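Local coordinates for protein carboxypeptidase 1 (Deinococcus radiodurans str. R1, PDB 5GIV) that probably acts as a zinc-dependent carboxypeptidase of broad specificity, removing amino acids one at a time from the C-terminus of peptides, except proline, at residues 474-477 / 478-482; 166-169 / 170-173. All blocks are in the same frame, centred on the assembly; numbering follows the deposited sequence.

Contact 1 (474-477 / 478-482); sequences ELIE and RATGQ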
loop_
_atom_site.group_PDB
_atom_site.type_symbol
_atom_site.label_atom_id
_atom_site.label_comp_id
_atom_site.label_asym_id
_atom_site.label_seq_id
_atom_site.Cartn_x
_atom_site.Cartn_y
_atom_site.Cartn_z
ATOM N N GLU A 474 -7.916 -27.799 21.926
ATOM C CA GLU A 474 -8.085 -27.207 23.247
ATOM C C GLU A 474 -8.992 -25.984 23.206
ATOM O O GLU A 474 -9.842 -25.808 24.085
ATOM C CB GLU A 474 -6.724 -26.833 23.825
ATOM C CG GLU A 474 -5.846 -28.012 24.153
ATOM C CD GLU A 474 -4.406 -27.600 24.380
ATOM O OE1 GLU A 474 -4.049 -26.446 24.056
ATOM O OE2 GLU A 474 -3.633 -28.434 24.887
ATOM N N LEU A 475 -8.812 -25.113 22.204
ATOM C CA LEU A 475 -9.640 -23.916 22.111
ATOM C C LEU A 475 -11.104 -24.284 21.914
ATOM O O LEU A 475 -11.984 -23.754 22.596
ATOM C CB LEU A 475 -9.138 -23.013 20.984
ATOM C CG LEU A 475 -9.819 -21.656 20.755
ATOM C CD1 LEU A 475 -9.505 -20.657 21.866
ATOM C CD2 LEU A 475 -9.416 -21.083 19.394
ATOM N N ILE A 476 -11.378 -25.215 21.004
ATOM C CA ILE A 476 -12.758 -25.605 20.746
ATOM C C ILE A 476 -13.356 -26.273 21.980
ATOM O O ILE A 476 -14.527 -26.055 22.323
ATOM C CB ILE A 476 -12.817 -26.528 19.520
ATOM C CG1 ILE A 476 -12.391 -25.765 18.266
ATOM C CG2 ILE A 476 -14.223 -27.081 19.348
ATOM C CD1 ILE A 476 -12.134 -26.655 17.073
ATOM N N GLU A 477 -12.556 -27.090 22.664
ATOM C CA GLU A 477 -13.032 -27.809 23.840
ATOM C C GLU A 477 -13.339 -26.848 24.984
ATOM O O GLU A 477 -14.394 -26.943 25.618
ATOM C CB GLU A 477 -11.986 -28.845 24.259
ATOM C CG GLU A 477 -12.540 -30.183 24.697
ATOM C CD GLU A 477 -13.227 -30.109 26.042
ATOM O OE1 GLU A 477 -14.417 -30.482 26.123
ATOM O OE2 GLU A 477 -12.585 -29.658 27.020
ATOM N N ARG A 478 -12.426 -25.912 25.259
ATOM C CA ARG A 478 -12.643 -24.974 26.356
ATOM C C ARG A 478 -13.785 -24.020 26.047
ATOM O O ARG A 478 -14.568 -23.671 26.937
ATOM C CB ARG A 478 -11.370 -24.182 26.648
ATOM C CG ARG A 478 -10.146 -25.027 26.912
ATOM C CD ARG A 478 -8.910 -24.166 26.922
ATOM N NE ARG A 478 -8.931 -23.226 28.034
ATOM C CZ ARG A 478 -8.505 -23.531 29.258
ATOM N NH1 ARG A 478 -8.033 -24.751 29.506
ATOM N NH2 ARG A 478 -8.554 -22.627 30.235
ATOM N N ALA A 479 -13.902 -23.591 24.792
ATOM C CA ALA A 479 -14.865 -22.545 24.475
ATOM C C ALA A 479 -16.289 -23.080 24.405
ATOM O O ALA A 479 -17.226 -22.388 24.811
ATOM C CB ALA A 479 -14.485 -21.870 23.159
ATOM N N THR A 480 -16.475 -24.305 23.905
ATOM C CA THR A 480 -17.806 -24.845 23.647
ATOM C C THR A 480 -18.150 -26.081 24.473
ATOM O O THR A 480 -19.292 -26.553 24.393
ATOM C CB THR A 480 -17.977 -25.183 22.154
ATOM O OG1 THR A 480 -17.266 -26.383 21.841
ATOM C CG2 THR A 480 -17.456 -24.060 21.280
ATOM N N GLY A 481 -17.211 -26.612 25.251
ATOM C CA GLY A 481 -17.465 -27.737 26.119
ATOM C C GLY A 481 -17.316 -29.102 25.483
ATOM O O GLY A 481 -17.449 -30.108 26.190
ATOM N N GLN A 482 -17.012 -29.173 24.187
ATOM C CA GLN A 482 -16.869 -30.446 23.497
ATOM C C GLN A 482 -15.960 -30.272 22.288
ATOM O O GLN A 482 -15.676 -29.154 21.852
ATOM C CB GLN A 482 -18.226 -30.996 23.064
ATOM C CG GLN A 482 -19.046 -29.998 22.278
ATOM C CD GLN A 482 -20.412 -30.532 21.904
ATOM O OE1 GLN A 482 -20.597 -31.735 21.741
ATOM N NE2 GLN A 482 -21.378 -29.639 21.769
#

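Contact 2 (166-169 / 170-173); sequences GMTA and EQVG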
loop_
_atom_site.group_PDB
_atom_site.type_symbol
_atom_site.label_atom_id
_atom_site.label_comp_id
_atom_site.label_asym_id
_atom_site.label_seq_id
_atom_site.Cartn_x
_atom_site.Cartn_y
_atom_site.Cartn_z
ATOM N N GLY A 166 -3.735 -31.159 14.542
ATOM C CA GLY A 166 -4.440 -32.222 15.215
ATOM C C GLY A 166 -5.498 -32.902 14.378
ATOM O O GLY A 166 -5.962 -33.980 14.752
ATOM N N MET A 167 -5.910 -32.291 13.277
ATOM C CA MET A 167 -6.907 -32.890 12.410
ATOM C C MET A 167 -6.271 -33.981 11.554
ATOM O O MET A 167 -5.110 -33.886 11.149
ATOM C CB MET A 167 -7.561 -31.810 11.540
ATOM C CG MET A 167 -8.807 -32.256 10.781
ATOM S SD MET A 167 -10.280 -32.372 11.831
ATOM C CE MET A 167 -10.307 -30.746 12.588
ATOM N N THR A 168 -7.048 -35.025 11.275
ATOM C CA THR A 168 -6.579 -36.164 10.498
ATOM C C THR A 168 -7.517 -36.427 9.328
ATOM O O THR A 168 -8.643 -35.925 9.274
ATOM C CB THR A 168 -6.504 -37.434 11.338
ATOM O OG1 THR A 168 -7.833 -37.788 11.739
ATOM C CG2 THR A 168 -5.650 -37.205 12.575
ATOM N N ALA A 169 -7.026 -37.230 8.382
ATOM C CA ALA A 169 -7.853 -37.601 7.241
ATOM C C ALA A 169 -9.047 -38.438 7.677
ATOM O O ALA A 169 -10.150 -38.279 7.144
ATOM C CB ALA A 169 -7.015 -38.346 6.200
ATOM N N GLU A 170 -8.854 -39.336 8.645
ATOM C CA GLU A 170 -9.967 -40.172 9.086
ATOM C C GLU A 170 -11.044 -39.348 9.777
ATOM O O GLU A 170 -12.227 -39.686 9.694
ATOM C CB GLU A 170 -9.474 -41.281 10.019
ATOM C CG GLU A 170 -8.335 -42.127 9.445
ATOM C CD GLU A 170 -8.417 -43.604 9.838
ATOM O OE1 GLU A 170 -8.825 -44.432 8.985
ATOM O OE2 GLU A 170 -8.077 -43.937 10.997
ATOM N N GLN A 171 -10.653 -38.270 10.453
ATOM C CA GLN A 171 -11.623 -37.412 11.125
ATOM C C GLN A 171 -12.368 -36.539 10.120
ATOM O O GLN A 171 -13.569 -36.280 10.278
ATOM C CB GLN A 171 -10.907 -36.568 12.176
ATOM C CG GLN A 171 -11.808 -35.745 13.065
ATOM C CD GLN A 171 -11.010 -34.923 14.067
ATOM O OE1 GLN A 171 -9.775 -35.023 14.128
ATOM N NE2 GLN A 171 -11.711 -34.126 14.877
ATOM N N VAL A 172 -11.661 -36.072 9.086
ATOM C CA VAL A 172 -12.286 -35.305 8.012
ATOM C C VAL A 172 -13.320 -36.161 7.292
ATOM O O VAL A 172 -14.456 -35.727 7.041
ATOM C CB VAL A 172 -11.208 -34.792 7.039
ATOM C CG1 VAL A 172 -11.839 -34.228 5.767
ATOM C CG2 VAL A 172 -10.304 -33.763 7.718
ATOM N N GLY A 173 -12.946 -37.408 6.975
ATOM C CA GLY A 173 -13.859 -38.290 6.265
ATOM C C GLY A 173 -15.156 -38.523 7.013
ATOM O O GLY A 173 -16.226 -38.610 6.405
#

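Contact 1 (474-477 / 478-482)
The carbonyl oxygen of Ile476 is held by two donors of one residue: Thr480 N at 3.1 Å from Ile476 O, the ordinary i to i+4 helix bond, and Thr480 OG1 at 2.8 Å from the same oxygen. The two donors come in from opposite faces of the carbonyl plane, each tilted well out of it. The hydroxyl can fold back this way because OG1 stands between the backbone N and the carbonyl carbon (chi1 75°), while CG2 is turned anti to the carbonyl carbon. OG1 therefore donates to its own helix and is also hydrogen-bonded to Gln431 NE2 of helix 420-439. Alongside, Ile476 and Thr480 point the same way, and Ile476 CG2 approaches Thr480 OG1 at 4.0 Å; both side chains rest on Phe432.

Earlier in the helix, Arg478 N bonds Glu474 O at 2.8 Å and Ala479 N bonds Leu475 O at 2.9 Å. The carboxylate of Glu474 turns back to accept from Thr471 N, consistent with the N3 half of a capping box, and Arg478 makes a cation-pi contact with Trp470.

Gly481 is where helix 472-480 ends: its phi is positive (86°), and Gly481 N, above the plane of the Glu477 carbonyl, makes a last, bent bond of 2.9 Å to Glu477 O. Beyond it the chain turns back toward Glu477, with Gln482 O receiving a CH...O contact from Glu477 CA at 3.6 Å. Glu477 OE1 lies 3.1 Å from Gly481 O, acceptor against acceptor and without a hydrogen bond. The threonine hydroxyl thus gives a carbonyl of the last helical turn a second donor while tying the helix end to helix 420-439.

Contact 2 (166-169 / 170-173)
With CG trans to the backbone N in both Met167 (chi1 -169°) and Gln171 (chi1 -173°), the two side chains meet at about a right angle. The methionine, folded at chi2 and chi3, sets SD over the face of the glutamine amide, almost straight above Gln171 CD at 3.5 Å. Its CG packs against Val172, with Met167 CG 3.7 Å from Val172 CG2, and both residues touch Ile160 of helix 155-163.

Thr168 is the N-cap of helix 169-193. Its hydroxyl accepts from the main chain, Gln171 N lying 3.1 Å from Thr168 OG1 in a moderately straight bond (149°), and Gln171 CB comes within 3.3 Å of the same oxygen. Thr168 O meanwhile takes Val172 N at 3.0 Å and a weak bond from Gln171 N. The next helical bond joins Gly173 N to Ala169 O at 2.9 Å, and Ala169 N is bound by Asp157 OD1. Placing an alanine at Thr168 would remove the hydroxyl and is likely to leave Gln171 N with only the weak bond to Thr168 O among the contacts described here, so the helix start would lose its cap.

Two of the first-turn amides, which lack an i-4 helical carbonyl, are thus met by side-chain oxygens: Gln171 N by the threonine hydroxyl, Ala169 N by the Asp157 carboxylate.

Contact 1 lies at the end of helix 472-480 and contact 2 at the start of helix 169-193. Their centres are 18 Å apart and their nearest atoms about 6 Å, without touching. Helix 420-439 links them, packing against Ile476 through Leu428, Gln431 and Phe432, and against Met167 and Val172 through Ile424 and Gln420. Both lie near the metal centre, where the zinc ligands are His266, His270 and Glu296, none of which belongs to either contact; the side chains of Ile476 and Met167 are each about 11 Å from that of Glu296.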